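Local atomic coordinates of chitin binding domain (Burkholderia pseudomallei, PDB entry 3UAM), a protein that probably binds chitin and, as an AA10-family lytic polysaccharide monooxygenase, may use copper to cleave polysaccharide chains oxidatively. Residues Pro19-Arg23 with Ser121-Lys125; Asp65-Val70 with Gln162-Gly166; Gly79-Ser83 with Gln93-Pro97; Trp103-Arg109 with Ile211-Ala216; Pro153-Tyr157 with His181-Pro186. All coordinates share one frame; numbering follows the deposited sequence.

Contact 1 (Pro19-Arg23 with Ser121-Lys125); sequences PRHGR and SMPHK
The guanidinium of Arg-20 lies flat on the His-124 ring. The centres are 4.1 Å apart and the planes are turned by 29°. The overlap is offset, with His-124 CE1 over one guanidinium face. The edge of the group turns to the backbone of the other segment. NE bonds to Met-122 O at 2.7 Å, with the oxygen in the guanidinium plane. NH2 reaches the same oxygen at 3.0 Å, so two nitrogens grip one carbonyl side-on. NH2 also makes a weak bond to Pro-123 O. Bends at chi2 (-55°) and chi3 (-64°) fold the chain back over the ring, and Arg-20 CB comes 3.3 Å from His-124 NE2.

By sequence and position, His-21 and His-124 probably correspond to the two histidines of the copper-binding histidine brace of AA10 enzymes. No metal is modelled here. Pro-19 and Arg-20 precede His-21, so its nitrogen is a peptide N-H and not a chain terminus.

Further out, that N-H bonds to Ser-121 O at 2.9 Å, and Ser-121 N returns a bond to His-21 O. This makes a hydrogen-bonded antiparallel pair that joins strand 21-26 to strand 113-121. Water 1 lies 3.0 Å from both His-21 O and Met-122 O. His-21 NE2 bonds to Glu-47, while ND1, buried beside Ser-121 CB, has no modelled partner.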
# COMPACT_ATOMS: atom_id res chain seq x y z
N PRO A 19 10.87 -5.73 15.39
CA PRO A 19 10.45 -5.72 13.98
C PRO A 19 9.08 -5.06 13.84
O PRO A 19 8.16 -5.41 14.58
CB PRO A 19 10.36 -7.22 13.62
CG PRO A 19 10.60 -7.98 14.91
CD PRO A 19 10.52 -6.99 16.04
N ARG A 20 8.98 -4.11 12.91
CA ARG A 20 7.78 -3.32 12.70
C ARG A 20 7.16 -3.76 11.37
O ARG A 20 7.74 -3.54 10.31
CB ARG A 20 8.11 -1.84 12.62
CG ARG A 20 9.15 -1.37 13.62
CD ARG A 20 8.76 -1.71 15.05
NE ARG A 20 7.55 -1.02 15.45
CZ ARG A 20 7.49 0.22 15.92
NH1 ARG A 20 8.58 0.95 16.03
NH2 ARG A 20 6.33 0.73 16.27
N HIS A 21 5.98 -4.35 11.45
CA HIS A 21 5.42 -5.10 10.34
C HIS A 21 4.04 -4.64 10.06
O HIS A 21 3.29 -4.30 10.98
CB HIS A 21 5.30 -6.56 10.74
CG HIS A 21 6.57 -7.33 10.62
ND1 HIS A 21 6.70 -8.59 11.09
CD2 HIS A 21 7.79 -7.00 10.04
CE1 HIS A 21 7.93 -9.05 10.81
NE2 HIS A 21 8.59 -8.06 10.16
N GLY A 22 3.68 -4.65 8.78
CA GLY A 22 2.32 -4.38 8.35
C GLY A 22 2.07 -5.01 6.99
O GLY A 22 2.97 -4.99 6.14
N ARG A 23 0.87 -5.55 6.79
CA ARG A 23 0.46 -6.10 5.49
C ARG A 23 -1.07 -6.12 5.35
O ARG A 23 -1.79 -6.04 6.34
CB ARG A 23 1.03 -7.50 5.29
CG ARG A 23 0.39 -8.54 6.19
CD ARG A 23 1.15 -9.84 6.24
NE ARG A 23 0.45 -10.78 7.11
CZ ARG A 23 0.42 -10.71 8.44
NH1 ARG A 23 1.11 -9.79 9.12
NH2 ARG A 23 -0.29 -11.60 9.10
N SER A 121 2.69 -6.25 13.24
CA SER A 121 3.39 -6.52 14.47
C SER A 121 4.05 -5.19 14.91
O SER A 121 4.67 -4.50 14.08
CB SER A 121 4.42 -7.62 14.26
OG SER A 121 5.04 -7.93 15.47
N MET A 122 3.86 -4.82 16.18
CA MET A 122 4.40 -3.58 16.75
C MET A 122 4.04 -2.39 15.87
O MET A 122 4.93 -1.75 15.31
CB MET A 122 5.94 -3.66 16.92
CG MET A 122 6.50 -4.92 17.55
SD MET A 122 6.12 -5.11 19.30
CE MET A 122 6.33 -6.87 19.61
N PRO A 123 2.73 -2.11 15.73
CA PRO A 123 2.29 -1.11 14.76
C PRO A 123 2.83 0.27 15.03
O PRO A 123 3.05 0.66 16.16
CB PRO A 123 0.74 -1.14 14.89
CG PRO A 123 0.46 -1.82 16.19
CD PRO A 123 1.60 -2.78 16.39
N HIS A 124 3.08 0.98 13.95
CA HIS A 124 3.58 2.36 14.00
C HIS A 124 2.49 3.36 14.30
O HIS A 124 1.30 3.12 14.03
CB HIS A 124 4.15 2.72 12.64
CG HIS A 124 5.56 2.26 12.42
ND1 HIS A 124 6.58 2.77 13.10
CD2 HIS A 124 6.08 1.30 11.55
CE1 HIS A 124 7.73 2.19 12.69
NE2 HIS A 124 7.42 1.30 11.72
N LYS A 125 2.89 4.52 14.82
CA LYS A 125 2.01 5.71 14.78
C LYS A 125 1.64 6.04 13.34
O LYS A 125 2.50 6.20 12.51
CB LYS A 125 2.72 6.91 15.40
CG LYS A 125 2.92 6.80 16.89
CD LYS A 125 3.64 8.01 17.46
CE LYS A 125 3.80 7.90 18.97
NZ LYS A 125 4.46 9.09 19.58
O HOH W 1 4.37 -1.92 12.41

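Contact 2 (Asp65-Val70 with Gln162-Gly166); sequences DAPDDV and QPYWG
Tyr-164 sets one ring edge against the backbone of Asp-68, with its CE2 3.2 Å from Asp-68 O. Two type I beta turns meet here, Ala-66 to Asp-69 and Pro-163 to Gly-166. They belong to two surface loops, one before helix 98-101 and one before helix 169-173.

Farther along the Tyr-164 ring, the hydroxyl oxygen lies near Val-70 CG2. Asp-69 OD1 sits at the same ring edge, near CD2. The next residue, Trp-165, covers a Tyr-164 face with CE3 and reaches Asp-68 with the far end of its indole. Its CH2 is 3.5 Å from Asp-68 CG, and the carboxylate and indole planes are 39° apart. Trp-165 gets there with CG placed between its backbone N and carbonyl carbon (chi1 64°). Pro-163, which follows a cis peptide bond, lies over a face of the same indole.

At the other end, Gln-162 stretches its extended side chain along Ala-66. Its CD is 3.5 Å from Ala-66 CB, and NE2 makes a weak bond to Asp-65 O. Polar groups are otherwise joined mainly through water. Water 2 links Gln-162 OE1 to Asp-68 N, and water 3 links Asp-68 O to Tyr-164 OH. Asp-65 and Asp-69 also have charged partners outside: OD2 of Asp-65 pairs with Arg-128, and OD2 of Asp-69 with Arg-127. Water 4 gives a proton to Asp-69 OD1 at 2.6 Å and takes one from Tyr-164 N at 2.9 Å.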
# COMPACT_ATOMS: atom_id res chain seq x y z
N ASP A 65 -1.13 17.32 5.58
CA ASP A 65 -2.12 17.51 6.63
C ASP A 65 -1.51 17.77 8.00
O ASP A 65 -2.11 18.49 8.80
CB ASP A 65 -3.02 16.28 6.72
CG ASP A 65 -3.78 16.04 5.44
OD1 ASP A 65 -4.61 16.93 5.10
OD2 ASP A 65 -3.55 14.98 4.80
N ALA A 66 -0.33 17.21 8.25
CA ALA A 66 0.29 17.25 9.58
C ALA A 66 1.71 17.84 9.54
O ALA A 66 2.67 17.12 9.27
CB ALA A 66 0.29 15.84 10.17
N PRO A 67 1.84 19.16 9.77
CA PRO A 67 3.13 19.77 9.53
C PRO A 67 4.28 19.25 10.40
O PRO A 67 5.42 19.34 9.98
CB PRO A 67 2.87 21.28 9.76
CG PRO A 67 1.52 21.39 10.38
CD PRO A 67 0.78 20.15 10.00
N ASP A 68 4.01 18.71 11.59
CA ASP A 68 5.11 18.24 12.44
C ASP A 68 5.56 16.79 12.12
O ASP A 68 6.56 16.31 12.66
CB ASP A 68 4.77 18.40 13.91
CG ASP A 68 4.84 19.86 14.39
OD1 ASP A 68 5.74 20.60 13.96
OD2 ASP A 68 3.98 20.28 15.19
N ASP A 69 4.84 16.10 11.23
CA ASP A 69 5.19 14.73 10.87
C ASP A 69 6.57 14.71 10.22
O ASP A 69 7.00 15.69 9.61
CB ASP A 69 4.15 14.08 9.95
CG ASP A 69 3.00 13.45 10.72
OD1 ASP A 69 2.84 13.72 11.94
OD2 ASP A 69 2.21 12.69 10.06
N VAL A 70 7.26 13.59 10.37
CA VAL A 70 8.60 13.43 9.82
C VAL A 70 8.48 13.45 8.31
O VAL A 70 7.56 12.83 7.74
CB VAL A 70 9.26 12.13 10.30
CG1 VAL A 70 10.52 11.82 9.48
CG2 VAL A 70 9.53 12.20 11.80
N GLN A 162 -2.55 15.52 16.25
CA GLN A 162 -1.24 16.19 16.05
C GLN A 162 -0.88 17.01 17.28
O GLN A 162 -1.76 17.51 17.94
CB GLN A 162 -1.30 17.13 14.85
CG GLN A 162 -1.62 16.50 13.51
CD GLN A 162 -1.86 17.52 12.40
OE1 GLN A 162 -1.06 18.42 12.19
NE2 GLN A 162 -2.96 17.37 11.67
N PRO A 163 0.43 17.18 17.57
CA PRO A 163 1.55 16.56 16.88
C PRO A 163 1.66 15.07 17.22
O PRO A 163 1.04 14.61 18.19
CB PRO A 163 2.76 17.31 17.43
CG PRO A 163 2.33 17.80 18.77
CD PRO A 163 0.88 18.12 18.61
N TYR A 164 2.47 14.34 16.47
CA TYR A 164 2.58 12.89 16.71
C TYR A 164 3.22 12.57 18.05
O TYR A 164 3.17 11.43 18.49
CB TYR A 164 3.37 12.19 15.59
CG TYR A 164 4.85 12.52 15.51
CD1 TYR A 164 5.77 11.98 16.40
CD2 TYR A 164 5.33 13.37 14.52
CE1 TYR A 164 7.14 12.28 16.31
CE2 TYR A 164 6.67 13.68 14.42
CZ TYR A 164 7.57 13.14 15.30
OH TYR A 164 8.89 13.47 15.12
N TRP A 165 3.85 13.56 18.70
CA TRP A 165 4.39 13.37 20.05
C TRP A 165 3.53 13.90 21.16
O TRP A 165 3.97 13.98 22.32
CB TRP A 165 5.76 14.01 20.17
CG TRP A 165 5.76 15.51 20.00
CD1 TRP A 165 5.46 16.49 20.95
CD2 TRP A 165 6.14 16.24 18.80
NE1 TRP A 165 5.60 17.74 20.41
CE2 TRP A 165 6.00 17.66 19.12
CE3 TRP A 165 6.53 15.87 17.54
CZ2 TRP A 165 6.25 18.64 18.20
CZ3 TRP A 165 6.81 16.88 16.61
CH2 TRP A 165 6.67 18.24 16.94
N GLY A 166 2.30 14.28 20.83
CA GLY A 166 1.38 14.80 21.82
C GLY A 166 1.01 13.74 22.86
O GLY A 166 1.18 12.54 22.63
O HOH W 2 1.53 18.14 12.97
O HOH W 3 9.31 15.57 13.35
O HOH W 4 2.40 15.53 13.80

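Contact 3 (Gly79-Ser83 with Gln93-Pro97); sequences GEIAS and QLNEP
Asn-95 meets Ser-83 with both ends of its side-chain amide. ND2 donates to Ser-83 OG at 2.9 Å, with an N-H...O angle of 157°. The hydroxyl oxygen lies close to the amide plane. Ser-83 OG also has a hydrogen bond to Arg-86 O. That acceptor carries no proton, so the hydroxyl gives its own proton there and receives one from Asn-95.

On the other side of the amide, OD1 takes a weak bond from Ser-83 N at 3.1 Å. It also accepts from water 5 at 2.8 Å. The same water receives the N-H of Ala-82 at 2.9 Å. The buried amide is thus tied at both ends, which should fix its rotation. Gly-79 O closes over its stem, 3.2 Å from Asn-95 CB.

The apolar part of the contact lies beside this. Ala-82 CB points at the other segment and rests 3.3 Å from Leu-94 O, with Leu-94 CB at 4.1 Å. Leu-94 O is satisfied by Arg-30 of helix 30-36. Leu-94 CD1 packs near Ser-83 CA, and its side chain also touches helix 30-36.

Residues 93-95 are a short 3-10 segment, and Pro-97 occupies the N-cap position of helix 98-101. The contact ties together two parts of one long loop between strand 49-51 and helix 98-101. This is consistent with the L2 region of AA10 enzymes, a long insertion with short helices.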
# COMPACT_ATOMS: atom_id res chain seq x y z
N GLY A 79 8.17 0.96 -11.32
CA GLY A 79 8.71 -0.39 -11.49
C GLY A 79 9.19 -1.03 -10.20
O GLY A 79 9.52 -2.21 -10.20
N GLU A 80 9.22 -0.27 -9.09
CA GLU A 80 9.54 -0.81 -7.77
C GLU A 80 8.45 -0.49 -6.74
O GLU A 80 8.66 -0.54 -5.53
CB GLU A 80 10.90 -0.30 -7.31
CG GLU A 80 11.99 -0.60 -8.33
CD GLU A 80 13.39 -0.26 -7.88
OE1 GLU A 80 13.59 0.42 -6.85
OE2 GLU A 80 14.31 -0.68 -8.58
N ILE A 81 7.26 -0.18 -7.23
CA ILE A 81 6.14 0.15 -6.37
C ILE A 81 5.67 -1.08 -5.60
O ILE A 81 5.40 -0.99 -4.38
CB ILE A 81 4.96 0.76 -7.16
CG1 ILE A 81 5.36 2.13 -7.72
CG2 ILE A 81 3.73 0.93 -6.28
CD1 ILE A 81 4.52 2.61 -8.88
N ALA A 82 5.57 -2.21 -6.29
CA ALA A 82 5.00 -3.41 -5.67
C ALA A 82 5.88 -3.96 -4.54
O ALA A 82 5.37 -4.66 -3.65
CB ALA A 82 4.71 -4.49 -6.73
N SER A 83 7.18 -3.67 -4.55
CA SER A 83 8.07 -4.13 -3.47
C SER A 83 8.35 -3.05 -2.42
O SER A 83 9.15 -3.25 -1.49
CB SER A 83 9.38 -4.66 -4.03
OG SER A 83 10.19 -3.61 -4.53
N GLN A 93 10.90 -10.08 -6.62
CA GLN A 93 9.88 -10.84 -7.36
C GLN A 93 8.60 -10.04 -7.60
O GLN A 93 7.96 -10.15 -8.64
CB GLN A 93 9.47 -12.11 -6.58
CG GLN A 93 10.46 -13.25 -6.62
CD GLN A 93 10.16 -14.36 -5.59
OE1 GLN A 93 9.67 -15.42 -5.94
NE2 GLN A 93 10.46 -14.09 -4.31
N LEU A 94 8.24 -9.24 -6.60
CA LEU A 94 6.98 -8.51 -6.62
C LEU A 94 6.83 -7.54 -7.78
O LEU A 94 5.72 -7.26 -8.19
CB LEU A 94 6.77 -7.77 -5.30
CG LEU A 94 6.49 -8.69 -4.10
CD1 LEU A 94 6.84 -7.96 -2.82
CD2 LEU A 94 5.03 -9.18 -4.07
N ASN A 95 7.95 -7.04 -8.30
CA ASN A 95 7.96 -6.04 -9.36
C ASN A 95 7.85 -6.56 -10.79
O ASN A 95 7.79 -5.76 -11.74
CB ASN A 95 9.23 -5.20 -9.24
CG ASN A 95 9.29 -4.44 -7.93
OD1 ASN A 95 8.28 -3.88 -7.49
ND2 ASN A 95 10.46 -4.44 -7.29
N GLU A 96 7.85 -7.88 -10.94
CA GLU A 96 7.68 -8.44 -12.26
C GLU A 96 6.32 -8.03 -12.84
O GLU A 96 5.33 -7.96 -12.15
CB GLU A 96 7.82 -9.96 -12.22
CG GLU A 96 9.21 -10.43 -11.85
CD GLU A 96 10.28 -10.04 -12.87
OE1 GLU A 96 9.97 -9.85 -14.08
OE2 GLU A 96 11.45 -9.95 -12.45
N PRO A 97 6.29 -7.78 -14.15
CA PRO A 97 5.04 -7.47 -14.80
C PRO A 97 4.17 -8.70 -14.89
O PRO A 97 4.69 -9.83 -14.87
CB PRO A 97 5.48 -7.04 -16.21
CG PRO A 97 6.70 -7.85 -16.46
CD PRO A 97 7.39 -7.97 -15.12
O HOH W 5 6.45 -2.36 -9.01

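Contact 4 (Trp103-Arg109 with Ile211-Ala216); sequences WQKHAVR and IDLNFA
Asp-212 reaches from its strand to the loop that leads into strand 106-108. Its CB lies 3.4 Å from Gln-104 O and near Lys-105 CG. Its CG comes up to Trp-103 CB. At the tip, OD2 is 3.4 Å from that same CB, and the carboxylate plane is only 8° from the indole plane. Water 6 donates to OD2 at 2.7 Å and also to Gln-104 O. OD1 turns to partners outside, a salt bridge with Arg-30 and a hydrogen bond with Tyr-191. The buried carboxylate is therefore well supplied with donors.

Beyond it the backbones pair in parallel. His-106 N bonds to Asp-212 O, and His-106 O receives Asn-214 N. Val-108 N then bonds to Asn-214 O at 2.8 Å, and Ala-216 N closes the series on Val-108 O.

His-106, Val-108, Leu-213 and Phe-215 share one sheet face. Val-108 CG2 stands over the Phe-215 ring, 3.7 Å from the centroid and 6° off the normal, a CH-pi contact. It sits between its own backbone N and carbonyl carbon (chi1 to CG1 -67°), with Leu-213 CB at 3.9 Å. Asn-214 and Ala-107 lie on the other face, and Asn-214 CB meets Lys-105 CB from the preceding loop.

This is the one parallel pairing in an otherwise antiparallel sheet, part of the immunoglobulin-like beta sandwich of lytic polysaccharide monooxygenases.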
# COMPACT_ATOMS: atom_id res chain seq x y z
N TRP A 103 0.05 -12.87 -12.01
CA TRP A 103 -0.35 -12.75 -10.61
C TRP A 103 -1.72 -13.30 -10.38
O TRP A 103 -2.60 -13.16 -11.24
CB TRP A 103 -0.33 -11.30 -10.18
CG TRP A 103 1.02 -10.68 -10.33
CD1 TRP A 103 1.40 -9.67 -11.20
CD2 TRP A 103 2.24 -11.03 -9.60
NE1 TRP A 103 2.72 -9.37 -11.03
CE2 TRP A 103 3.28 -10.14 -10.09
CE3 TRP A 103 2.54 -11.92 -8.59
CZ2 TRP A 103 4.56 -10.16 -9.59
CZ3 TRP A 103 3.84 -11.95 -8.10
CH2 TRP A 103 4.83 -11.10 -8.59
N GLN A 104 -1.93 -13.91 -9.22
CA GLN A 104 -3.25 -14.41 -8.84
C GLN A 104 -4.09 -13.18 -8.59
O GLN A 104 -3.64 -12.25 -7.93
CB GLN A 104 -3.17 -15.24 -7.56
CG GLN A 104 -2.43 -16.55 -7.66
CD GLN A 104 -2.28 -17.20 -6.28
OE1 GLN A 104 -1.17 -17.30 -5.76
NE2 GLN A 104 -3.41 -17.59 -5.69
N LYS A 105 -5.30 -13.16 -9.14
CA LYS A 105 -6.15 -11.98 -9.13
C LYS A 105 -7.49 -12.27 -8.47
O LYS A 105 -8.12 -13.27 -8.78
CB LYS A 105 -6.39 -11.49 -10.56
CG LYS A 105 -5.13 -11.08 -11.31
CD LYS A 105 -5.35 -11.00 -12.81
CE LYS A 105 -4.05 -10.78 -13.58
NZ LYS A 105 -3.05 -11.88 -13.48
N HIS A 106 -7.92 -11.41 -7.57
CA HIS A 106 -9.22 -11.57 -6.91
C HIS A 106 -10.36 -11.25 -7.85
O HIS A 106 -10.39 -10.16 -8.45
CB HIS A 106 -9.31 -10.67 -5.67
CG HIS A 106 -8.30 -11.00 -4.61
ND1 HIS A 106 -8.46 -12.02 -3.77
CD2 HIS A 106 -7.05 -10.43 -4.32
CE1 HIS A 106 -7.40 -12.11 -2.96
NE2 HIS A 106 -6.53 -11.13 -3.29
N ALA A 107 -11.31 -12.17 -7.97
CA ALA A 107 -12.49 -11.97 -8.82
C ALA A 107 -13.37 -10.90 -8.18
O ALA A 107 -13.89 -11.12 -7.10
CB ALA A 107 -13.27 -13.27 -9.01
N VAL A 108 -13.51 -9.74 -8.83
CA VAL A 108 -14.35 -8.66 -8.28
C VAL A 108 -15.28 -8.07 -9.36
O VAL A 108 -15.18 -8.42 -10.54
CB VAL A 108 -13.52 -7.54 -7.62
CG1 VAL A 108 -12.83 -8.06 -6.35
CG2 VAL A 108 -12.51 -6.95 -8.59
N ARG A 109 -16.17 -7.19 -8.92
CA ARG A 109 -17.16 -6.55 -9.78
C ARG A 109 -17.24 -5.05 -9.51
O ARG A 109 -17.04 -4.59 -8.37
CB ARG A 109 -18.54 -7.16 -9.51
CG ARG A 109 -18.63 -8.65 -9.76
CD ARG A 109 -20.04 -9.14 -9.47
NE ARG A 109 -20.98 -8.62 -10.45
CZ ARG A 109 -21.15 -9.13 -11.67
NH1 ARG A 109 -20.47 -10.18 -12.07
NH2 ARG A 109 -22.01 -8.57 -12.50
N ILE A 211 -2.60 -5.16 -4.42
CA ILE A 211 -3.64 -6.17 -4.43
C ILE A 211 -4.12 -6.28 -5.86
O ILE A 211 -4.47 -5.26 -6.48
CB ILE A 211 -4.86 -5.78 -3.57
CG1 ILE A 211 -4.43 -5.46 -2.14
CG2 ILE A 211 -5.88 -6.91 -3.56
CD1 ILE A 211 -5.46 -4.72 -1.33
N ASP A 212 -4.11 -7.51 -6.37
CA ASP A 212 -4.40 -7.75 -7.76
C ASP A 212 -5.85 -8.16 -7.93
O ASP A 212 -6.31 -9.07 -7.27
CB ASP A 212 -3.49 -8.84 -8.30
CG ASP A 212 -2.04 -8.40 -8.40
OD1 ASP A 212 -1.73 -7.44 -9.18
OD2 ASP A 212 -1.20 -9.05 -7.72
N LEU A 213 -6.55 -7.49 -8.84
CA LEU A 213 -7.99 -7.61 -9.03
C LEU A 213 -8.34 -7.95 -10.48
O LEU A 213 -7.70 -7.46 -11.41
CB LEU A 213 -8.68 -6.29 -8.66
CG LEU A 213 -8.41 -5.72 -7.26
CD1 LEU A 213 -9.17 -4.40 -7.09
CD2 LEU A 213 -8.76 -6.70 -6.15
N ASN A 214 -9.37 -8.78 -10.65
CA ASN A 214 -9.94 -9.06 -11.95
C ASN A 214 -11.43 -8.72 -11.95
O ASN A 214 -12.23 -9.41 -11.33
CB ASN A 214 -9.76 -10.53 -12.33
CG ASN A 214 -10.02 -10.76 -13.81
OD1 ASN A 214 -9.53 -10.01 -14.65
ND2 ASN A 214 -10.77 -11.80 -14.12
N PHE A 215 -11.78 -7.65 -12.64
CA PHE A 215 -13.14 -7.16 -12.67
C PHE A 215 -13.87 -7.87 -13.78
O PHE A 215 -13.37 -7.94 -14.91
CB PHE A 215 -13.18 -5.65 -12.95
CG PHE A 215 -12.88 -4.79 -11.74
CD1 PHE A 215 -11.59 -4.53 -11.36
CD2 PHE A 215 -13.91 -4.16 -11.05
CE1 PHE A 215 -11.30 -3.71 -10.30
CE2 PHE A 215 -13.64 -3.33 -9.97
CZ PHE A 215 -12.33 -3.10 -9.60
N ALA A 216 -15.04 -8.39 -13.47
CA ALA A 216 -15.95 -8.92 -14.48
C ALA A 216 -16.14 -7.89 -15.62
O ALA A 216 -16.18 -6.66 -15.41
CB ALA A 216 -17.29 -9.30 -13.84
OXT ALA A 216 -16.23 -8.24 -16.80
O HOH W 6 -1.70 -11.28 -6.37

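Contact 5 (Pro153-Tyr157 with His181-Pro186); sequences PLKVY and HEFNLP
Tyr-157 and His-181 make the tight end of this contact, a face-to-face stack with centroids 3.6 Å apart and planes at 8°. The rings overlap nearly centrally: His-181 CD2 lies over the middle of the tyrosine ring. The two side chains run antiparallel, so Tyr-157 CB is near His-181 NE2, and the tyrosine hydroxyl is near His-181 CB. Outside the pair, His-181 ND1 bonds to Tyr-131 OH, and the ring meets Trp-129 edge-to-face. These contacts should hold the imidazole firmly. At the hydroxyl end of the stack, water 7 accepts from Glu-182 N and lies 2.7 Å from Tyr-157 OH.

Phe-183 continues the packing. Tyr-157 OH lies in the plane of its ring at the edge, 3.8 Å from Phe-183 CD2. Lys-155 CB rests over one face of the Phe-183 ring, 4.0 Å from its CD2. Leu-154 CD2 touches Phe-183 CE1 at 3.6 Å.

The two strands do not pair directly. Their segment axes are 9.1 Å apart and run at 156°, so the side chains fill the gap between the two sheets of the beta sandwich. Strand 155-158 pairs with 126-133, where Leu-154 and Lys-155 both face Tyr-131 in a classic beta bulge. Strand 179-184 pairs with 113-121.

The other end is looser. Leu-154 CD1 lies 3.9 Å from Pro-186 CD, and Asn-184 adds little beyond its carbonyl oxygen. Glu-182 is exposed, and its CB turns away from the 153-157 segment.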
# COMPACT_ATOMS: atom_id res chain seq x y z
N PRO A 153 -6.96 9.43 -5.05
CA PRO A 153 -7.09 8.12 -4.40
C PRO A 153 -8.54 7.65 -4.43
O PRO A 153 -9.47 8.45 -4.44
CB PRO A 153 -6.60 8.37 -2.97
CG PRO A 153 -6.59 9.86 -2.78
CD PRO A 153 -6.52 10.49 -4.14
N LEU A 154 -8.72 6.33 -4.50
CA LEU A 154 -10.05 5.75 -4.38
C LEU A 154 -10.61 6.04 -2.98
O LEU A 154 -11.76 6.42 -2.84
CB LEU A 154 -9.99 4.24 -4.64
CG LEU A 154 -11.31 3.47 -4.44
CD1 LEU A 154 -12.40 4.05 -5.36
CD2 LEU A 154 -11.04 1.99 -4.68
N LYS A 155 -9.76 5.93 -1.96
CA LYS A 155 -10.19 6.19 -0.59
C LYS A 155 -9.00 6.56 0.31
O LYS A 155 -7.89 6.05 0.14
CB LYS A 155 -10.92 4.97 -0.03
CG LYS A 155 -11.51 5.18 1.36
CD LYS A 155 -12.93 5.65 1.28
CE LYS A 155 -13.51 5.83 2.66
NZ LYS A 155 -14.85 6.41 2.43
N VAL A 156 -9.24 7.49 1.23
CA VAL A 156 -8.22 7.89 2.18
C VAL A 156 -8.85 7.79 3.57
O VAL A 156 -10.00 8.21 3.75
CB VAL A 156 -7.76 9.35 1.94
CG1 VAL A 156 -6.68 9.75 2.93
CG2 VAL A 156 -7.24 9.55 0.50
N TYR A 157 -8.10 7.26 4.54
CA TYR A 157 -8.47 7.35 5.96
C TYR A 157 -7.38 8.12 6.68
O TYR A 157 -6.25 7.62 6.85
CB TYR A 157 -8.61 5.95 6.56
CG TYR A 157 -9.72 5.13 5.95
CD1 TYR A 157 -9.49 4.37 4.81
CD2 TYR A 157 -11.00 5.10 6.53
CE1 TYR A 157 -10.49 3.60 4.24
CE2 TYR A 157 -12.03 4.35 5.95
CZ TYR A 157 -11.74 3.59 4.81
OH TYR A 157 -12.71 2.82 4.23
N HIS A 181 -11.04 -1.59 6.80
CA HIS A 181 -11.59 -0.52 5.97
C HIS A 181 -12.56 -1.10 5.01
O HIS A 181 -12.39 -2.25 4.59
CB HIS A 181 -10.48 0.19 5.22
CG HIS A 181 -9.56 1.00 6.13
ND1 HIS A 181 -8.24 1.07 5.94
CD2 HIS A 181 -9.84 1.78 7.25
CE1 HIS A 181 -7.69 1.87 6.87
NE2 HIS A 181 -8.67 2.29 7.68
N GLU A 182 -13.58 -0.34 4.64
CA GLU A 182 -14.57 -0.81 3.66
C GLU A 182 -14.95 0.31 2.72
O GLU A 182 -15.23 1.43 3.15
CB GLU A 182 -15.84 -1.35 4.35
CG GLU A 182 -16.86 -1.96 3.38
CD GLU A 182 -17.88 -2.87 4.07
OE1 GLU A 182 -18.41 -2.46 5.12
OE2 GLU A 182 -18.13 -4.01 3.57
N PHE A 183 -14.97 0.01 1.43
CA PHE A 183 -15.41 0.97 0.42
C PHE A 183 -15.92 0.25 -0.82
O PHE A 183 -15.78 -0.96 -0.94
CB PHE A 183 -14.27 1.93 0.06
CG PHE A 183 -12.95 1.26 -0.16
CD1 PHE A 183 -12.63 0.70 -1.38
CD2 PHE A 183 -11.98 1.24 0.85
CE1 PHE A 183 -11.39 0.11 -1.59
CE2 PHE A 183 -10.74 0.64 0.65
CZ PHE A 183 -10.45 0.08 -0.57
N ASN A 184 -16.50 1.00 -1.75
CA ASN A 184 -16.99 0.43 -2.97
C ASN A 184 -15.96 0.56 -4.05
O ASN A 184 -15.41 1.64 -4.25
CB ASN A 184 -18.27 1.12 -3.42
CG ASN A 184 -19.40 0.88 -2.45
OD1 ASN A 184 -19.63 1.69 -1.56
ND2 ASN A 184 -20.07 -0.26 -2.59
N LEU A 185 -15.72 -0.53 -4.77
CA LEU A 185 -14.85 -0.48 -5.93
C LEU A 185 -15.53 0.34 -7.03
O LEU A 185 -16.75 0.28 -7.17
CB LEU A 185 -14.53 -1.90 -6.45
CG LEU A 185 -13.72 -2.83 -5.56
CD1 LEU A 185 -13.58 -4.22 -6.18
CD2 LEU A 185 -12.36 -2.21 -5.25
N PRO A 186 -14.74 1.07 -7.83
CA PRO A 186 -15.32 1.83 -8.94
C PRO A 186 -15.66 0.92 -10.13
O PRO A 186 -15.54 -0.29 -10.04
CB PRO A 186 -14.20 2.81 -9.29
CG PRO A 186 -12.95 2.06 -8.97
CD PRO A 186 -13.27 1.15 -7.82
O HOH W 7 -14.34 2.01 6.17

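Contact 1 holds the probable histidine-brace pair, His-21 and His-124. Contact 2 is next to it, 19 Å away between centres, and the two touch where Lys-125 NZ lies 2.9 Å from Tyr-164 O, a probable hydrogen bond. Contact 4 is on the opposite side of the chain's centre, with its centre about 27 Å from that of contact 1. It touches two others. Trp-103 NE1 lies 3.2 Å from Glu-96 O of contact 3, and Val-108 CB packs 3.6 Å from Leu-185 CD1 of contact 5. Contacts 1 and 5 both reach the sheet of strands 21-26, 113-121 and 179-184. Contacts 2 and 4 are the farthest apart, with centres about 36 Å from each other.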